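Local atomic coordinates of Alpha/beta hydrolase (Novosphingobium aromaticivorans, PDB entry 3BWX), a protein that probably acts as a hydrolase of the alpha/beta fold, its substrate not established, and binds calcium ions in the crystal. Residues K183-L188 with I194-D199; V32-G37 with R43-L48; S12-R17 with E62-G67; R150-E153 with H157-R160; G103-G108 with I263-T268. The protein carries 1 engineered substitution. All coordinates share one frame; numbering follows the deposited sequence.

Contact 1 (K183-L188 with I194-D199); sequences KRIMVL and IAFDYD
One face of the F196 ring is taken by the selenomethionine M186, whose methyl CE sits 3.8 Å from the ring centroid and only 10° off the ring normal. SE lies over the same face at 4.3 Å from the centroid, so the pair makes a Met-aromatic contact with selenium in place of sulfur. Both residues belong to a beta hairpin, strands 186-188 and 194-196 running antiparallel. I185 lies alongside the ring, its CD1 4.1 Å from F196 CE1. The M186 chain turns at chi3 (72°), which folds CE back over the phenyl group, and I194 CG2 packs against M186 CB. Helix 155-166 adds L162 against F196. With an alanine in place of F196, CE and SE of M186 would probably lose the aromatic face they lie over, and a gap would open beside I185. V187 and A195 exchange two backbone hydrogen bonds, V187 N to A195 O at 2.8 Å and A195 N to V187 O at 3.0 Å; D197 N adds a third, to I185 O. On the V187 and A195 face, V187 CG1 rests 3.7 Å from D197 OD1, while D197 OD2 forms a salt bridge with R43.

Contact 2 (V32-G37 with R43-L48); sequences VLCLPG and RDFEDL. With EDO (1,2-ethanediol), chain Q; EDO (1,2-ethanediol), chain G.
F45, just ahead of helix 46-52, reaches to strand 32-35, and its ring meets C34, L35 and P36 in turn. CB points toward the strand, and CG, anti to the carbonyl carbon (chi1 -60°), carries the ring under C34. There C34 CB stands over the centre of one face, 3.4 Å from the F45 centroid and 4° off the normal, a close CH-pi contact. C34 SG leans out over the CD1 side, 3.9 Å from F45 CD1, as a Cys sulfur-aromatic contact. Further along the ring, CE2 comes edge-on to the P36 backbone, with F45 CE2 3.7 Å from P36 N and the nitrogen in the ring plane. The proline ring crosses the phenyl group at about a right angle, P36 CG being 4.1 Å from F45 CE2. At the tip, F45 CZ lies 3.6 Å from L35 O, which also stays near the ring plane. This is the first half of the beta-alpha-beta unit formed by strand 32-35, helix 46-52 and strand 58-61 of the central sheet of the alpha/beta hydrolase fold. C60 of strand 58-61 and L269 of a loop also pack against F45. No direct hydrogen bond joins the two segments, but one water bridges them: it accepts from G37 N at 2.9 Å and donates to D44 OD2 at 2.6 Å. D44 OD2 also pairs with R40 in a salt bridge. Beyond P36, an ethanediol, probably from the crystallisation liquor, donates its two hydroxyls to P36 O and G37 O.

Contact 3 (S12-R17 with E62-G67); sequences SSDGLR and EMRGRG. With EDO (1,2-ethanediol), chain R.
D14 and R64 approach from opposite directions and meet end-on, the guanidinium nitrogens NH1 and NH2 each gripping one carboxylate oxygen. The two flat groups are nearly coplanar, 26° apart. R64 NH1 donates to D14 OD2 at 3.0 Å, almost straight at 170° and in the guanidinium plane; R64 NH2 donates to D14 OD1 at 2.8 Å, the oxygen lying slightly out of that plane. Both oxygens use their syn lone pairs, those on the side of the other oxygen, as suits a two-point salt bridge. L16 comes in at about a right angle to the arginine, and its CD1 lies over one face of the guanidinium toward the rim, 3.6 Å from R64 CB. The arginine chain bends at chi3 (65°), which turns its NH1/NH2 end toward the aspartate.

The carboxylate is positioned from its own side as well. S12 OG donates to D14 OD1 at 2.6 Å and accepts from L16 N at 2.9 Å, which ties the aspartate into the type I turn from S12 to G15. This turn closes the hairpin between strands 6-11 and 17-23. R64 begins from a type II turn, M63 to R66, whose R64 O accepts from R66 NH1 at 2.8 Å.

R64 NE forms a second salt bridge, to D86 of helix 80-94. One guanidinium thus links the hairpin turn to the loop after strand 58-61 and to that helix, and two carboxylates around it would be expected to stabilise its positive charge.

Contact 4 (R150-E153 with H157-R160); sequences RNFE and HAAR
The insertion that follows strand 122-128, probably the lid of this alpha/beta hydrolase, holds a small antiparallel sheet whose edge strand 151-152 turns back on helix 155-166, where F152 packs on A158. The contact is one of a flat ring against a helix backbone. A158 CA lies over the F152 face toward the rim, 3.8 Å from the centroid and 14° off the normal, a CH-pi contact. A158 CB touches the same ring at CD2, 3.6 Å away. Because alanine has so short a side chain, strand and helix approach closely: the CA atoms of F152 and A158 are 5.8 Å apart. The preceding residue contributes H157 O, 3.9 Å from F152 CD1, while H157 CB grazes the same ring carbon and the imidazole leads away.

F152 has CG anti to the carbonyl carbon (chi1 -54°), which brings one ring face against A158. R150, just before the strand, sets one guanidinium face near the ring tip, with F152 CZ 3.9 Å above its plane, offset toward the rim. A161, one turn on, also touches F152. Replacing F152 by a serine would probably leave A158 and the R150 guanidinium without the ring they lean on, opening a gap between strand and helix. No hydrogen bond crosses here; this is apolar strand-to-helix packing within the probable lid inserted in the alpha/beta hydrolase fold.

Contact 5 (G103-G108 with I263-T268); sequences GTSLGG and IGHAPT. With EDO (1,2-ethanediol), chain F.
H265 and A266, which meet S105 and T104, are joined by a cis peptide bond, rare where the second residue is not proline. The second unusual feature is S105 itself, whose backbone sits at phi 58° and psi -122° between strand 99-104 and helix 106-117. This strained turn, with G103 and G107 around it, fits the nucleophile elbow of alpha/beta hydrolases. A side chain at G103 would clash with G107 O, so the turn depends on its small residues.

Across the contact, in one of the two serine conformers and so tentatively, S105 OG lies 2.9 Å from H265 NE2 and equally near CE1. It comes to the imidazole obliquely, and S105 CB is 3.7 Å from NE2. With chi1 near -177° the imidazole swings away from its own backbone nitrogen, toward S105. At the other side of the ring, H265 ND1 is hydrogen-bonded to D129, which would limit its rotation. Nearby, T104 CG2 packs on A266 CB at 4.0 Å, while T104 OG1 is held by N128.

An imidazole hydrogen-bonded to D129 through ND1, with the S105 hydroxyl close by, is consistent with a Ser-His-Asp catalytic triad in which S105 would be the nucleophile.

Contact 5 holds the probable catalytic centre, and contact 2 flanks it: their centres are 11 Å apart, strands 32-35 and 99-104 are neighbours in the central sheet, and L35 O accepts from T104 N at 3.1 Å. Contacts 1 and 4 share the small antiparallel sheet, with centres 10 Å apart and M186 CE 3.7 Å from F152 CE2. Contact 1 links this probable lid to the core: R184 NE pairs with E46 OE2 of contact 2 at 2.8 Å, and D199 N bonds to G65 O of contact 3 at 2.8 Å. Contact 3 lies about 22 Å, centre to centre, from contact 5, and the R64 side chain about 12 Å from a bound calcium ion.

Contact 1 (K183-L188 with I194-D199)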
# COMPACT_ATOMS: atom_id res chain seq x y z
N LYS A 183 12.79 9.11 -1.99
CA LYS A 183 11.91 10.28 -2.05
C LYS A 183 10.46 9.88 -1.91
O LYS A 183 9.63 10.70 -1.53
CB LYS A 183 12.18 11.10 -3.33
CG LYS A 183 13.56 11.74 -3.30
CD LYS A 183 13.70 12.89 -4.27
CE LYS A 183 13.13 14.16 -3.66
NZ LYS A 183 13.18 15.32 -4.60
N ARG A 184 10.13 8.63 -2.22
CA ARG A 184 8.75 8.19 -2.02
C ARG A 184 8.36 7.98 -0.57
O ARG A 184 7.17 8.16 -0.21
CB ARG A 184 8.45 6.90 -2.78
CG ARG A 184 8.46 7.05 -4.27
CD ARG A 184 8.27 5.75 -4.98
NE ARG A 184 8.31 5.97 -6.39
CZ ARG A 184 8.09 5.04 -7.31
NH1 ARG A 184 7.96 3.76 -6.98
NH2 ARG A 184 8.15 5.37 -8.59
N ILE A 185 9.33 7.62 0.28
CA ILE A 185 9.03 7.24 1.65
C ILE A 185 9.54 8.23 2.70
O ILE A 185 9.19 8.14 3.88
CB ILE A 185 9.51 5.78 1.91
CG1 ILE A 185 11.03 5.66 2.08
CG2 ILE A 185 9.00 4.86 0.78
CD1 ILE A 185 11.42 4.19 2.32
N MSE A 186 10.36 9.19 2.26
CA MSE A 186 10.94 10.18 3.15
C MSE A 186 10.68 11.55 2.58
O MSE A 186 10.35 11.73 1.42
CB MSE A 186 12.46 9.95 3.36
CG MSE A 186 12.85 8.54 3.63
SE MSE A 186 14.70 8.34 4.12
CE MSE A 186 14.57 9.11 5.85
N VAL A 187 10.89 12.55 3.42
CA VAL A 187 10.61 13.94 3.06
C VAL A 187 11.62 14.88 3.72
O VAL A 187 12.09 14.63 4.81
CB VAL A 187 9.16 14.31 3.44
CG1 VAL A 187 8.98 14.35 4.94
CG2 VAL A 187 8.80 15.66 2.87
N LEU A 188 11.97 15.95 3.02
CA LEU A 188 12.76 17.00 3.61
C LEU A 188 11.83 17.81 4.50
O LEU A 188 10.97 18.52 3.99
CB LEU A 188 13.37 17.88 2.53
CG LEU A 188 14.17 19.09 3.01
CD1 LEU A 188 15.37 18.77 3.89
CD2 LEU A 188 14.59 19.86 1.79
N ILE A 194 16.10 15.08 6.41
CA ILE A 194 15.30 14.14 5.65
C ILE A 194 14.87 13.03 6.58
O ILE A 194 15.70 12.39 7.20
CB ILE A 194 16.14 13.59 4.50
CG1 ILE A 194 16.42 14.70 3.46
CG2 ILE A 194 15.43 12.37 3.84
CD1 ILE A 194 17.70 14.53 2.70
N ALA A 195 13.56 12.80 6.67
CA ALA A 195 13.04 11.86 7.63
C ALA A 195 11.90 11.07 7.00
O ALA A 195 11.37 11.45 5.97
CB ALA A 195 12.56 12.61 8.87
N PHE A 196 11.56 9.94 7.59
CA PHE A 196 10.44 9.14 7.09
C PHE A 196 9.14 9.97 7.21
O PHE A 196 8.92 10.71 8.17
CB PHE A 196 10.34 7.79 7.80
CG PHE A 196 11.51 6.91 7.50
CD1 PHE A 196 11.58 6.18 6.28
CD2 PHE A 196 12.63 6.92 8.35
CE1 PHE A 196 12.69 5.42 5.98
CE2 PHE A 196 13.73 6.17 8.06
CZ PHE A 196 13.78 5.40 6.86
N ASP A 197 8.31 9.84 6.18
CA ASP A 197 7.16 10.75 6.00
C ASP A 197 5.90 10.22 6.69
O ASP A 197 4.89 9.97 6.07
CB ASP A 197 6.93 10.96 4.50
CG ASP A 197 6.07 12.18 4.19
OD1 ASP A 197 5.61 12.93 5.08
OD2 ASP A 197 5.85 12.41 2.98
N TYR A 198 6.00 10.08 8.02
CA TYR A 198 4.84 9.64 8.78
C TYR A 198 5.02 10.10 10.21
O TYR A 198 6.14 10.40 10.64
CB TYR A 198 4.58 8.10 8.68
CG TYR A 198 5.67 7.23 9.21
CD1 TYR A 198 5.72 6.88 10.56
CD2 TYR A 198 6.63 6.69 8.38
CE1 TYR A 198 6.74 6.06 11.04
CE2 TYR A 198 7.64 5.89 8.87
CZ TYR A 198 7.69 5.57 10.20
OH TYR A 198 8.67 4.75 10.73
N ASP A 199 3.91 10.13 10.95
CA ASP A 199 3.95 10.42 12.40
C ASP A 199 4.69 9.30 13.20
O ASP A 199 4.25 8.15 13.21
CB ASP A 199 2.49 10.49 12.91
CG ASP A 199 2.36 11.00 14.34
OD1 ASP A 199 3.39 11.16 15.03
OD2 ASP A 199 1.21 11.26 14.72

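Contact 2 (V32-G37 with R43-L48)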
# COMPACT_ATOMS: atom_id res chain seq x y z
N VAL A 32 -9.76 3.22 -9.82
CA VAL A 32 -8.73 2.38 -9.22
C VAL A 32 -8.27 3.01 -7.90
O VAL A 32 -7.78 4.13 -7.90
CB VAL A 32 -7.53 2.19 -10.15
CG1 VAL A 32 -6.49 1.30 -9.48
CG2 VAL A 32 -7.97 1.56 -11.49
N LEU A 33 -8.46 2.31 -6.78
CA LEU A 33 -8.07 2.81 -5.46
C LEU A 33 -6.78 2.12 -5.02
O LEU A 33 -6.72 0.88 -4.98
CB LEU A 33 -9.17 2.50 -4.45
CG LEU A 33 -9.05 2.82 -2.96
CD1 LEU A 33 -9.15 4.31 -2.75
CD2 LEU A 33 -10.16 2.13 -2.14
N CYS A 34 -5.71 2.90 -4.80
CA CYS A 34 -4.39 2.38 -4.48
C CYS A 34 -4.12 2.60 -3.01
O CYS A 34 -4.08 3.74 -2.57
CB CYS A 34 -3.35 3.08 -5.31
SG CYS A 34 -3.49 2.81 -7.10
N LEU A 35 -3.94 1.52 -2.27
CA LEU A 35 -3.82 1.55 -0.85
C LEU A 35 -2.39 1.21 -0.44
O LEU A 35 -1.90 0.11 -0.72
CB LEU A 35 -4.83 0.62 -0.21
CG LEU A 35 -6.29 0.92 -0.57
CD1 LEU A 35 -7.16 -0.13 0.15
CD2 LEU A 35 -6.65 2.38 -0.27
N PRO A 36 -1.69 2.16 0.21
CA PRO A 36 -0.29 1.94 0.55
C PRO A 36 -0.07 1.03 1.76
O PRO A 36 -1.00 0.72 2.50
CB PRO A 36 0.24 3.34 0.91
CG PRO A 36 -0.84 4.28 0.63
CD PRO A 36 -2.13 3.53 0.56
N GLY A 37 1.19 0.65 1.92
CA GLY A 37 1.65 -0.08 3.06
C GLY A 37 1.73 0.76 4.33
O GLY A 37 1.49 1.96 4.34
N ARG A 43 2.84 8.56 -2.77
CA ARG A 43 4.01 8.55 -3.67
C ARG A 43 4.47 7.16 -4.07
O ARG A 43 5.12 7.00 -5.09
CB ARG A 43 5.18 9.39 -3.16
CG ARG A 43 4.77 10.80 -2.94
CD ARG A 43 5.93 11.76 -2.68
NE ARG A 43 6.81 11.45 -1.55
CZ ARG A 43 6.53 11.64 -0.26
NH1 ARG A 43 5.34 12.03 0.13
NH2 ARG A 43 7.46 11.34 0.63
N ASP A 44 4.10 6.14 -3.31
CA ASP A 44 4.44 4.75 -3.71
C ASP A 44 3.81 4.39 -5.03
O ASP A 44 4.33 3.53 -5.76
CB ASP A 44 4.04 3.72 -2.65
CG ASP A 44 5.16 3.46 -1.62
OD1 ASP A 44 6.21 4.15 -1.59
OD2 ASP A 44 4.98 2.53 -0.83
N PHE A 45 2.73 5.11 -5.37
CA PHE A 45 2.01 4.90 -6.63
C PHE A 45 2.26 5.96 -7.70
O PHE A 45 1.55 6.03 -8.72
CB PHE A 45 0.51 4.81 -6.30
CG PHE A 45 0.18 3.68 -5.38
CD1 PHE A 45 0.21 2.35 -5.84
CD2 PHE A 45 -0.10 3.93 -4.05
CE1 PHE A 45 -0.06 1.30 -4.96
CE2 PHE A 45 -0.36 2.86 -3.19
CZ PHE A 45 -0.35 1.58 -3.64
N GLU A 46 3.27 6.80 -7.51
CA GLU A 46 3.40 7.99 -8.36
C GLU A 46 3.65 7.62 -9.83
O GLU A 46 3.29 8.40 -10.71
CB GLU A 46 4.53 8.90 -7.85
CG GLU A 46 5.94 8.29 -7.88
CD GLU A 46 7.07 9.10 -7.22
OE1 GLU A 46 6.75 10.15 -6.61
OE2 GLU A 46 8.25 8.65 -7.29
N ASP A 47 4.37 6.52 -10.09
CA ASP A 47 4.60 6.07 -11.48
C ASP A 47 3.46 5.16 -12.01
O ASP A 47 3.01 5.33 -13.14
CB ASP A 47 5.99 5.38 -11.64
CG ASP A 47 7.16 6.35 -11.53
OD1 ASP A 47 6.92 7.56 -11.38
OD2 ASP A 47 8.32 5.88 -11.60
N LEU A 48 2.98 4.24 -11.16
CA LEU A 48 1.88 3.37 -11.60
C LEU A 48 0.65 4.20 -11.97
O LEU A 48 -0.01 3.95 -12.95
CB LEU A 48 1.51 2.39 -10.50
CG LEU A 48 0.38 1.43 -10.84
CD1 LEU A 48 0.77 0.56 -12.00
CD2 LEU A 48 -0.01 0.62 -9.60
C1 EDO Q . -1.43 2.65 6.48
O1 EDO Q . -0.73 3.33 5.42
C2 EDO Q . -2.28 1.54 5.84
O2 EDO Q . -1.44 0.52 5.27
C1 EDO G . 10.07 3.31 -12.78
O1 EDO G . 8.68 3.66 -12.88
C2 EDO G . 10.45 2.53 -14.01
O2 EDO G . 10.35 3.38 -15.16
O HOH W 1 2.86 1.04 -0.45

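Contact 3 (S12-R17 with E62-G67)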
# COMPACT_ATOMS: atom_id res chain seq x y z
N SER A 12 -12.43 12.46 8.19
CA SER A 12 -12.70 11.28 9.02
C SER A 12 -13.84 11.62 10.00
O SER A 12 -14.09 12.80 10.28
CB SER A 12 -11.45 10.85 9.77
OG SER A 12 -11.16 11.75 10.80
N SER A 13 -14.50 10.60 10.54
CA SER A 13 -15.54 10.83 11.55
C SER A 13 -15.08 11.71 12.67
O SER A 13 -15.87 12.51 13.15
CB SER A 13 -16.07 9.51 12.11
OG SER A 13 -15.07 8.75 12.76
N ASP A 14 -13.86 11.46 13.13
CA ASP A 14 -13.30 12.16 14.25
C ASP A 14 -12.59 13.47 13.89
O ASP A 14 -11.96 14.12 14.75
CB ASP A 14 -12.43 11.23 15.12
CG ASP A 14 -11.31 10.54 14.37
OD1 ASP A 14 -11.30 10.53 13.14
OD2 ASP A 14 -10.42 9.98 15.05
N GLY A 15 -12.76 13.91 12.66
CA GLY A 15 -12.43 15.28 12.34
C GLY A 15 -11.10 15.59 11.63
O GLY A 15 -10.74 16.76 11.44
N LEU A 16 -10.39 14.54 11.21
CA LEU A 16 -9.12 14.72 10.48
C LEU A 16 -9.37 14.99 9.02
O LEU A 16 -10.26 14.40 8.41
CB LEU A 16 -8.23 13.47 10.59
CG LEU A 16 -7.73 13.11 12.00
CD1 LEU A 16 -6.74 11.91 11.88
CD2 LEU A 16 -7.14 14.29 12.73
N ARG A 17 -8.56 15.88 8.44
CA ARG A 17 -8.50 16.07 7.03
C ARG A 17 -7.50 15.10 6.47
O ARG A 17 -6.31 15.18 6.73
CB ARG A 17 -8.06 17.50 6.68
CG ARG A 17 -8.16 17.84 5.18
CD ARG A 17 -7.44 19.14 4.81
NE ARG A 17 -5.98 19.02 4.92
CZ ARG A 17 -5.11 20.03 5.05
NH1 ARG A 17 -5.51 21.32 5.12
NH2 ARG A 17 -3.82 19.75 5.16
N GLU A 62 -3.90 8.52 1.45
CA GLU A 62 -2.91 8.37 2.51
C GLU A 62 -3.65 8.27 3.85
O GLU A 62 -4.51 9.10 4.14
CB GLU A 62 -2.00 9.61 2.53
CG GLU A 62 -1.51 9.94 1.14
CD GLU A 62 -0.48 11.01 1.11
OE1 GLU A 62 -0.69 12.16 1.60
OE2 GLU A 62 0.57 10.67 0.55
N MSE A 63 -3.30 7.26 4.65
CA MSE A 63 -3.97 7.10 5.92
C MSE A 63 -3.57 8.20 6.90
O MSE A 63 -2.53 8.91 6.72
CB MSE A 63 -3.66 5.72 6.48
CG MSE A 63 -4.24 4.63 5.61
SE MSE A 63 -6.17 4.65 5.16
CE MSE A 63 -6.15 5.89 3.61
N ARG A 64 -4.37 8.37 7.95
CA ARG A 64 -4.03 9.34 8.98
C ARG A 64 -2.61 9.03 9.42
O ARG A 64 -2.21 7.85 9.56
CB ARG A 64 -4.98 9.24 10.19
CG ARG A 64 -5.07 7.85 10.83
CD ARG A 64 -5.98 7.77 12.04
NE ARG A 64 -7.35 8.02 11.65
CZ ARG A 64 -8.29 8.54 12.41
NH1 ARG A 64 -8.03 8.95 13.62
NH2 ARG A 64 -9.51 8.70 11.90
N GLY A 65 -1.84 10.09 9.62
CA GLY A 65 -0.46 10.00 10.08
C GLY A 65 0.57 9.75 9.00
O GLY A 65 1.76 9.58 9.32
N ARG A 66 0.14 9.67 7.74
CA ARG A 66 1.09 9.44 6.64
C ARG A 66 0.97 10.55 5.62
O ARG A 66 -0.12 11.02 5.30
CB ARG A 66 0.83 8.12 5.91
CG ARG A 66 1.17 6.87 6.71
CD ARG A 66 0.14 6.49 7.75
NE ARG A 66 0.41 5.15 8.26
CZ ARG A 66 -0.14 4.67 9.37
NH1 ARG A 66 -0.99 5.37 10.08
NH2 ARG A 66 0.20 3.46 9.75
N GLY A 67 2.12 10.95 5.08
CA GLY A 67 2.13 11.93 3.99
C GLY A 67 1.49 13.21 4.41
O GLY A 67 1.81 13.75 5.49
C1 EDO R . 1.62 13.72 -0.99
O1 EDO R . 2.59 14.73 -0.69
C2 EDO R . 2.29 12.40 -0.73
O2 EDO R . 2.56 12.39 0.65

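Contact 4 (R150-E153 with H157-R160)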
# COMPACT_ATOMS: atom_id res chain seq x y z
N ARG A 150 15.46 7.47 12.43
CA ARG A 150 16.68 7.98 11.77
C ARG A 150 16.37 9.08 10.78
O ARG A 150 15.39 9.01 10.07
CB ARG A 150 17.46 6.87 11.09
CG ARG A 150 18.59 6.32 11.97
CD ARG A 150 19.45 5.28 11.23
NE ARG A 150 20.66 5.82 10.60
CZ ARG A 150 21.48 5.12 9.81
NH1 ARG A 150 21.23 3.84 9.53
NH2 ARG A 150 22.56 5.69 9.31
N ASN A 151 17.23 10.10 10.74
CA ASN A 151 17.07 11.23 9.83
C ASN A 151 18.45 11.63 9.29
O ASN A 151 19.47 11.26 9.89
CB ASN A 151 16.38 12.40 10.51
CG ASN A 151 17.16 12.93 11.70
OD1 ASN A 151 18.04 13.73 11.54
ND2 ASN A 151 16.84 12.44 12.90
N PHE A 152 18.46 12.39 8.19
CA PHE A 152 19.68 12.61 7.39
C PHE A 152 19.83 14.02 6.92
O PHE A 152 18.82 14.70 6.73
CB PHE A 152 19.66 11.68 6.19
CG PHE A 152 19.46 10.25 6.58
CD1 PHE A 152 20.54 9.47 6.94
CD2 PHE A 152 18.21 9.71 6.68
CE1 PHE A 152 20.37 8.16 7.36
CE2 PHE A 152 18.02 8.41 7.12
CZ PHE A 152 19.11 7.64 7.45
N GLU A 153 21.08 14.44 6.69
CA GLU A 153 21.35 15.76 6.10
C GLU A 153 21.14 15.77 4.61
O GLU A 153 20.75 16.79 4.06
CB GLU A 153 22.76 16.30 6.44
CG GLU A 153 22.95 17.80 6.02
CD GLU A 153 24.08 18.54 6.73
OE1 GLU A 153 25.23 18.42 6.25
OE2 GLU A 153 23.82 19.31 7.73
N HIS A 157 22.94 10.24 1.73
CA HIS A 157 23.07 9.55 3.00
C HIS A 157 21.81 8.75 3.31
O HIS A 157 21.89 7.62 3.77
CB HIS A 157 23.43 10.55 4.13
CG HIS A 157 24.85 11.02 4.07
ND1 HIS A 157 25.33 12.04 4.85
CD2 HIS A 157 25.89 10.58 3.33
CE1 HIS A 157 26.61 12.22 4.58
NE2 HIS A 157 26.98 11.34 3.67
N ALA A 158 20.64 9.33 3.09
CA ALA A 158 19.39 8.60 3.27
C ALA A 158 19.29 7.35 2.41
O ALA A 158 18.93 6.29 2.86
CB ALA A 158 18.17 9.50 3.05
N ALA A 159 19.61 7.50 1.12
CA ALA A 159 19.57 6.41 0.19
C ALA A 159 20.49 5.28 0.63
O ALA A 159 20.11 4.10 0.56
CB ALA A 159 20.01 6.93 -1.20
N ARG A 160 21.70 5.62 1.02
CA ARG A 160 22.66 4.59 1.45
C ARG A 160 22.17 3.89 2.71
O ARG A 160 22.39 2.70 2.88
CB ARG A 160 24.04 5.21 1.64
CG ARG A 160 24.63 5.69 0.32
CD ARG A 160 24.93 4.48 -0.60
NE ARG A 160 25.62 4.85 -1.84
CZ ARG A 160 25.53 4.20 -2.99
NH1 ARG A 160 24.78 3.13 -3.12
NH2 ARG A 160 26.19 4.65 -4.03

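Contact 5 (G103-G108 with I263-T268)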
# COMPACT_ATOMS: atom_id res chain seq x y z
N GLY A 103 -3.70 -3.09 -3.36
CA GLY A 103 -3.28 -2.94 -1.97
C GLY A 103 -1.94 -3.59 -1.69
O GLY A 103 -1.75 -4.80 -1.97
N THR A 104 -1.00 -2.78 -1.19
CA THR A 104 0.30 -3.24 -0.83
C THR A 104 0.40 -3.49 0.65
O THR A 104 0.16 -2.59 1.42
CB THR A 104 1.36 -2.27 -1.29
OG1 THR A 104 1.37 -2.27 -2.72
CG2 THR A 104 2.75 -2.74 -0.78
N SER A 105 0.75 -4.72 1.02
CA SER A 105 0.99 -5.02 2.44
C SER A 105 -0.27 -4.71 3.28
O SER A 105 -1.33 -5.27 3.02
CB SER A 105 2.23 -4.24 2.92
OG SER A 105 3.28 -4.43 1.99
N LEU A 106 -0.17 -3.84 4.28
CA LEU A 106 -1.36 -3.44 5.07
C LEU A 106 -2.50 -2.97 4.15
O LEU A 106 -3.67 -3.25 4.38
CB LEU A 106 -1.07 -2.37 6.11
CG LEU A 106 -2.25 -1.93 6.99
CD1 LEU A 106 -3.03 -3.11 7.60
CD2 LEU A 106 -1.69 -0.96 8.06
N GLY A 107 -2.14 -2.30 3.08
CA GLY A 107 -3.14 -1.96 2.08
C GLY A 107 -3.87 -3.14 1.46
O GLY A 107 -5.02 -3.03 1.13
N GLY A 108 -3.18 -4.26 1.31
CA GLY A 108 -3.81 -5.48 0.85
C GLY A 108 -4.74 -6.03 1.92
O GLY A 108 -5.81 -6.54 1.59
N ILE A 263 13.43 -10.07 -5.92
CA ILE A 263 13.03 -9.01 -5.03
C ILE A 263 12.15 -9.58 -3.94
O ILE A 263 11.52 -10.62 -4.10
CB ILE A 263 12.34 -7.81 -5.75
CG1 ILE A 263 10.98 -8.17 -6.29
CG2 ILE A 263 13.19 -7.17 -6.87
CD1 ILE A 263 10.27 -6.95 -6.92
N GLY A 264 12.10 -8.85 -2.84
CA GLY A 264 11.43 -9.31 -1.64
C GLY A 264 10.17 -8.52 -1.40
O GLY A 264 9.45 -8.18 -2.35
N HIS A 265 9.92 -8.24 -0.12
CA HIS A 265 8.74 -7.50 0.30
C HIS A 265 8.97 -6.01 0.16
O HIS A 265 9.78 -5.46 0.88
CB HIS A 265 8.36 -7.81 1.75
CG HIS A 265 7.11 -7.12 2.18
ND1 HIS A 265 5.85 -7.56 1.82
CD2 HIS A 265 6.93 -6.01 2.93
CE1 HIS A 265 4.95 -6.76 2.38
NE2 HIS A 265 5.58 -5.80 3.05
N ALA A 266 8.28 -5.29 -0.72
CA ALA A 266 7.31 -5.72 -1.75
C ALA A 266 7.76 -5.21 -3.15
O ALA A 266 8.51 -4.23 -3.28
CB ALA A 266 5.93 -5.16 -1.41
N PRO A 267 7.24 -5.85 -4.23
CA PRO A 267 7.34 -5.25 -5.56
C PRO A 267 6.91 -3.78 -5.52
O PRO A 267 6.00 -3.40 -4.79
CB PRO A 267 6.39 -6.09 -6.40
CG PRO A 267 6.46 -7.45 -5.72
CD PRO A 267 6.47 -7.11 -4.28
N THR A 268 7.62 -2.92 -6.28
CA THR A 268 7.32 -1.51 -6.31
C THR A 268 6.08 -1.22 -7.20
O THR A 268 5.51 -0.11 -7.12
CB THR A 268 8.50 -0.69 -6.86
OG1 THR A 268 8.73 -1.06 -8.22
CG2 THR A 268 9.76 -0.87 -6.00
C1 EDO F . 12.33 -1.34 -10.11
O1 EDO F . 11.10 -1.16 -9.39
C2 EDO F . 12.01 -1.72 -11.52
O2 EDO F . 11.68 -0.49 -12.18